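Local structure of ABC transporter substrate-binding protein (Staphylococcus aureus subsp. aureus NCTC 8325, 3UN6) at residues A[178-181]-A[185-188]; A[283-288]-A[316-321]. The protein probably serves as the ligand-binding component of an ABC-type import system and binds zinc, although what it carries is not established. All coordinates share one frame; numbering follows the deposited sequence.

Interaction 1 (A[178-181]-A[185-188]); sequences PAAL and RITG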
# COMPACT_ATOMS: atom_id res chain seq x y z
N PRO A 178 -5.55 8.50 -13.47
CA PRO A 178 -5.08 8.87 -14.82
C PRO A 178 -6.07 9.71 -15.61
O PRO A 178 -5.67 10.69 -16.23
CB PRO A 178 -4.87 7.51 -15.50
CG PRO A 178 -4.53 6.61 -14.40
CD PRO A 178 -5.38 7.06 -13.22
N ALA A 179 -7.34 9.35 -15.58
CA ALA A 179 -8.36 10.11 -16.29
C ALA A 179 -8.53 11.50 -15.68
O ALA A 179 -8.67 12.50 -16.41
CB ALA A 179 -9.69 9.35 -16.28
N ALA A 180 -8.53 11.57 -14.35
CA ALA A 180 -8.66 12.85 -13.65
C ALA A 180 -7.51 13.80 -14.00
O ALA A 180 -7.70 15.02 -14.11
CB ALA A 180 -8.74 12.65 -12.15
N LEU A 181 -6.32 13.23 -14.17
CA LEU A 181 -5.12 13.99 -14.55
C LEU A 181 -5.21 14.46 -16.01
O LEU A 181 -5.11 15.66 -16.27
CB LEU A 181 -3.85 13.13 -14.36
CG LEU A 181 -2.51 13.83 -14.53
CD1 LEU A 181 -2.41 15.00 -13.55
CD2 LEU A 181 -1.35 12.87 -14.34
N ARG A 185 -8.51 17.75 -13.97
CA ARG A 185 -9.32 17.98 -12.77
C ARG A 185 -8.35 18.08 -11.60
O ARG A 185 -8.69 18.59 -10.54
CB ARG A 185 -10.30 16.85 -12.55
CG ARG A 185 -11.13 16.53 -13.78
CD ARG A 185 -11.96 15.25 -13.60
NE ARG A 185 -12.52 14.81 -14.88
CZ ARG A 185 -13.76 15.02 -15.30
NH1 ARG A 185 -14.65 15.63 -14.53
NH2 ARG A 185 -14.13 14.58 -16.49
N ILE A 186 -7.13 17.59 -11.80
CA ILE A 186 -6.06 17.66 -10.80
C ILE A 186 -4.77 18.03 -11.49
O ILE A 186 -4.67 17.89 -12.71
CB ILE A 186 -5.90 16.33 -9.98
CG1 ILE A 186 -5.75 15.12 -10.90
CG2 ILE A 186 -7.11 16.11 -9.05
CD1 ILE A 186 -5.72 13.78 -10.13
N THR A 187 -3.82 18.54 -10.72
CA THR A 187 -2.48 18.95 -11.17
C THR A 187 -1.59 17.72 -11.13
O THR A 187 -0.64 17.58 -11.91
CB THR A 187 -1.81 19.94 -10.16
OG1 THR A 187 -2.72 20.98 -9.79
CG2 THR A 187 -0.51 20.53 -10.72
N GLY A 188 -1.87 16.84 -10.19
CA GLY A 188 -1.09 15.61 -10.05
C GLY A 188 -1.69 14.69 -9.03
O GLY A 188 -2.80 14.92 -8.53

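Interaction 2 (A[283-288]-A[316-321]); sequences DLTIKP and SLYKEA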
# COMPACT_ATOMS: atom_id res chain seq x y z
N ASP A 283 12.49 -8.76 3.35
CA ASP A 283 12.17 -8.74 4.77
C ASP A 283 10.99 -7.82 4.97
O ASP A 283 11.11 -6.60 4.77
CB ASP A 283 13.39 -8.26 5.57
CG ASP A 283 13.15 -8.23 7.06
OD1 ASP A 283 11.99 -8.36 7.52
OD2 ASP A 283 14.14 -8.05 7.79
N LEU A 284 9.85 -8.39 5.34
CA LEU A 284 8.65 -7.62 5.51
C LEU A 284 8.28 -7.40 6.99
O LEU A 284 7.12 -7.19 7.34
CB LEU A 284 7.50 -8.29 4.72
CG LEU A 284 7.69 -8.40 3.22
CD1 LEU A 284 6.51 -9.17 2.56
CD2 LEU A 284 7.83 -7.04 2.56
N THR A 285 9.28 -7.44 7.87
CA THR A 285 9.06 -7.16 9.29
C THR A 285 8.58 -5.71 9.44
O THR A 285 9.13 -4.80 8.80
CB THR A 285 10.38 -7.24 10.06
OG1 THR A 285 10.92 -8.56 9.93
CG2 THR A 285 10.19 -6.93 11.57
N ILE A 286 7.56 -5.49 10.26
CA ILE A 286 7.13 -4.15 10.59
C ILE A 286 8.03 -3.72 11.76
O ILE A 286 7.82 -4.13 12.90
CB ILE A 286 5.68 -4.07 11.05
CG1 ILE A 286 4.72 -4.48 9.91
CG2 ILE A 286 5.37 -2.65 11.50
CD1 ILE A 286 3.22 -4.48 10.33
N LYS A 287 9.06 -2.96 11.46
CA LYS A 287 10.01 -2.58 12.49
C LYS A 287 9.51 -1.41 13.31
O LYS A 287 8.81 -0.52 12.80
CB LYS A 287 11.37 -2.27 11.88
CG LYS A 287 12.01 -3.45 11.20
CD LYS A 287 13.37 -3.09 10.68
CE LYS A 287 13.91 -4.14 9.74
NZ LYS A 287 15.29 -3.75 9.27
N PRO A 288 9.84 -1.41 14.60
CA PRO A 288 9.42 -0.31 15.46
C PRO A 288 9.84 1.06 14.90
O PRO A 288 9.06 2.02 14.91
CB PRO A 288 10.15 -0.59 16.76
CG PRO A 288 10.27 -2.10 16.81
CD PRO A 288 10.45 -2.52 15.37
N SER A 316 4.90 -11.20 16.27
CA SER A 316 5.35 -12.58 16.59
C SER A 316 5.22 -13.59 15.45
O SER A 316 6.10 -14.43 15.24
CB SER A 316 4.64 -13.12 17.85
OG SER A 316 3.22 -13.16 17.66
N LEU A 317 4.12 -13.53 14.71
CA LEU A 317 3.87 -14.50 13.62
C LEU A 317 4.94 -14.44 12.54
O LEU A 317 5.43 -15.48 12.10
CB LEU A 317 2.47 -14.33 13.00
CG LEU A 317 1.27 -15.04 13.69
CD1 LEU A 317 1.03 -14.56 15.10
CD2 LEU A 317 -0.02 -14.89 12.86
N TYR A 318 5.33 -13.23 12.15
CA TYR A 318 6.33 -13.08 11.11
C TYR A 318 7.72 -13.41 11.64
O TYR A 318 8.52 -14.02 10.93
CB TYR A 318 6.29 -11.66 10.52
CG TYR A 318 7.17 -11.51 9.31
CD1 TYR A 318 6.67 -11.79 8.03
CD2 TYR A 318 8.48 -11.10 9.43
CE1 TYR A 318 7.46 -11.67 6.93
CE2 TYR A 318 9.29 -10.97 8.30
CZ TYR A 318 8.77 -11.25 7.06
OH TYR A 318 9.56 -11.15 5.93
N LYS A 319 8.02 -13.02 12.88
CA LYS A 319 9.32 -13.31 13.47
C LYS A 319 9.52 -14.82 13.65
O LYS A 319 10.58 -15.34 13.34
CB LYS A 319 9.47 -12.60 14.82
CG LYS A 319 10.64 -13.10 15.63
CD LYS A 319 10.70 -12.43 16.97
CE LYS A 319 11.86 -12.98 17.80
NZ LYS A 319 11.98 -12.27 19.11
N GLU A 320 8.50 -15.51 14.15
CA GLU A 320 8.61 -16.96 14.37
C GLU A 320 8.62 -17.76 13.08
O GLU A 320 9.15 -18.86 13.05
CB GLU A 320 7.47 -17.47 15.24
CG GLU A 320 7.43 -16.90 16.64
CD GLU A 320 6.23 -17.39 17.42
OE1 GLU A 320 5.66 -18.46 17.05
OE2 GLU A 320 5.84 -16.71 18.40
N ALA A 321 8.01 -17.23 12.02
CA ALA A 321 7.98 -17.92 10.74
C ALA A 321 9.41 -18.04 10.23
O ALA A 321 10.20 -17.09 10.35
CB ALA A 321 7.12 -17.16 9.73

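Interaction 1 (A[178-181]-A[185-188])
I186 meets A180, in the last turn of helix 177-182, with its CG1 branch. From CB the chain takes the crowded position, CG1 lying between the backbone N and the carbonyl carbon (chi1 52°), which directs it at the A180 carbonyl and methyl. CG1 of I186 runs past the carbonyl of A180, 3.8 Å from its O; the terminal CD1 then settles on the methyl of A180, 3.8 Å from CB. A180 suits this place because a single methyl lets the isoleucine come close to the helix backbone.

The same A180 carbonyl accepts the hydrogen bond that joins the two segments. R185 N donates to A180 O over 2.9 Å, a bond from five residues on that closes the chain back on the helix end. R185 lays the apolar part of its extended chain alongside A180, CD coming within 4.1 Å of the A180 CA, while NH2 forms a salt bridge with E183; a long aliphatic chain with a charged end fits this exposed edge.

L181 reaches further along the same segment with CD1, to 3.5 Å from T187 O and 3.8 Å from the CA of G188, and its side chain also packs on Y189. Leucine's branched end thus meets the backbone where strand 188-192 starts.

This is a helix C-terminal end joined by a short turn to the next strand, 188-192, as in the alternating helices and strands of the periplasmic-binding-protein fold.

Interaction 2 (A[283-288]-A[316-321])
Y318 of helix 316-320 meets D283, L284 and T285 of the loop 283-288 and makes every contact between the two segments. Its CG lies anti to the backbone N (chi1 -171°), which carries the ring out from the helix and brings the phenol oxygen to the loop backbone.

The polar link is one hydrogen bond: L284 N donates to Y318 OH at 2.8 Å, almost straight at 172°. A tyrosine suits the place because its rigid ring spans the gap between helix and loop and still ends in an acceptor for a peptide N-H.

Van der Waals contacts surround that bond. The L284 backbone passes over one face of the Y318 ring, its C 3.8 Å above the plane and offset toward the rim, while CB of L284 lies 4.0 Å from CZ of Y318. T285 crosses the phenol at about a right angle and brings OG1 to 3.3 Å from CE2 of Y318. The D283 carboxylate is turned only 9° from the ring plane, with OD1 3.8 Å from the same CE2.

Within the loop, D283 and T285 fix each other. D283 OD1 accepts from T285 N at 2.9 Å, an Asx turn, and T285 OG1 donates to the syn lone pair of D283 OD1 at 2.6 Å. Aspartate has the short reach the turn requires, and threonine supplies a second donor.

K245 of helix 234-250 makes a cation-pi contact with the Y318 ring and a hydrogen bond to Y318 O. The chemistry implies a division of labour: the carboxylate shapes the loop, the phenol oxygen ties it to the C-terminal helix, and the lysine charge probably polarises the ring, which is thus tied to two parts of the chain.

Overall arrangement
Interaction 1 comes first along the chain and closes before interaction 2 opens. Their centres are 37 Å apart, on opposite sides of the chain's centre, and the nearest atoms are about 25 Å from each other. The 185-188 segment leads into strand 188-192, whereas 283-288 follows strand 279-280; both strands pair antiparallel with the long strand 112-122, which thus links the two regions. A zinc ion lies about 13 Å from the side chain of I186, and a different one about 12 Å from that of L284. Neither contact supplies a ligand to the site of H46, C220 and C221; interaction 2 is the nearer, its L284 side chain about 9 Å from that of H46, while interaction 1 lies away from it.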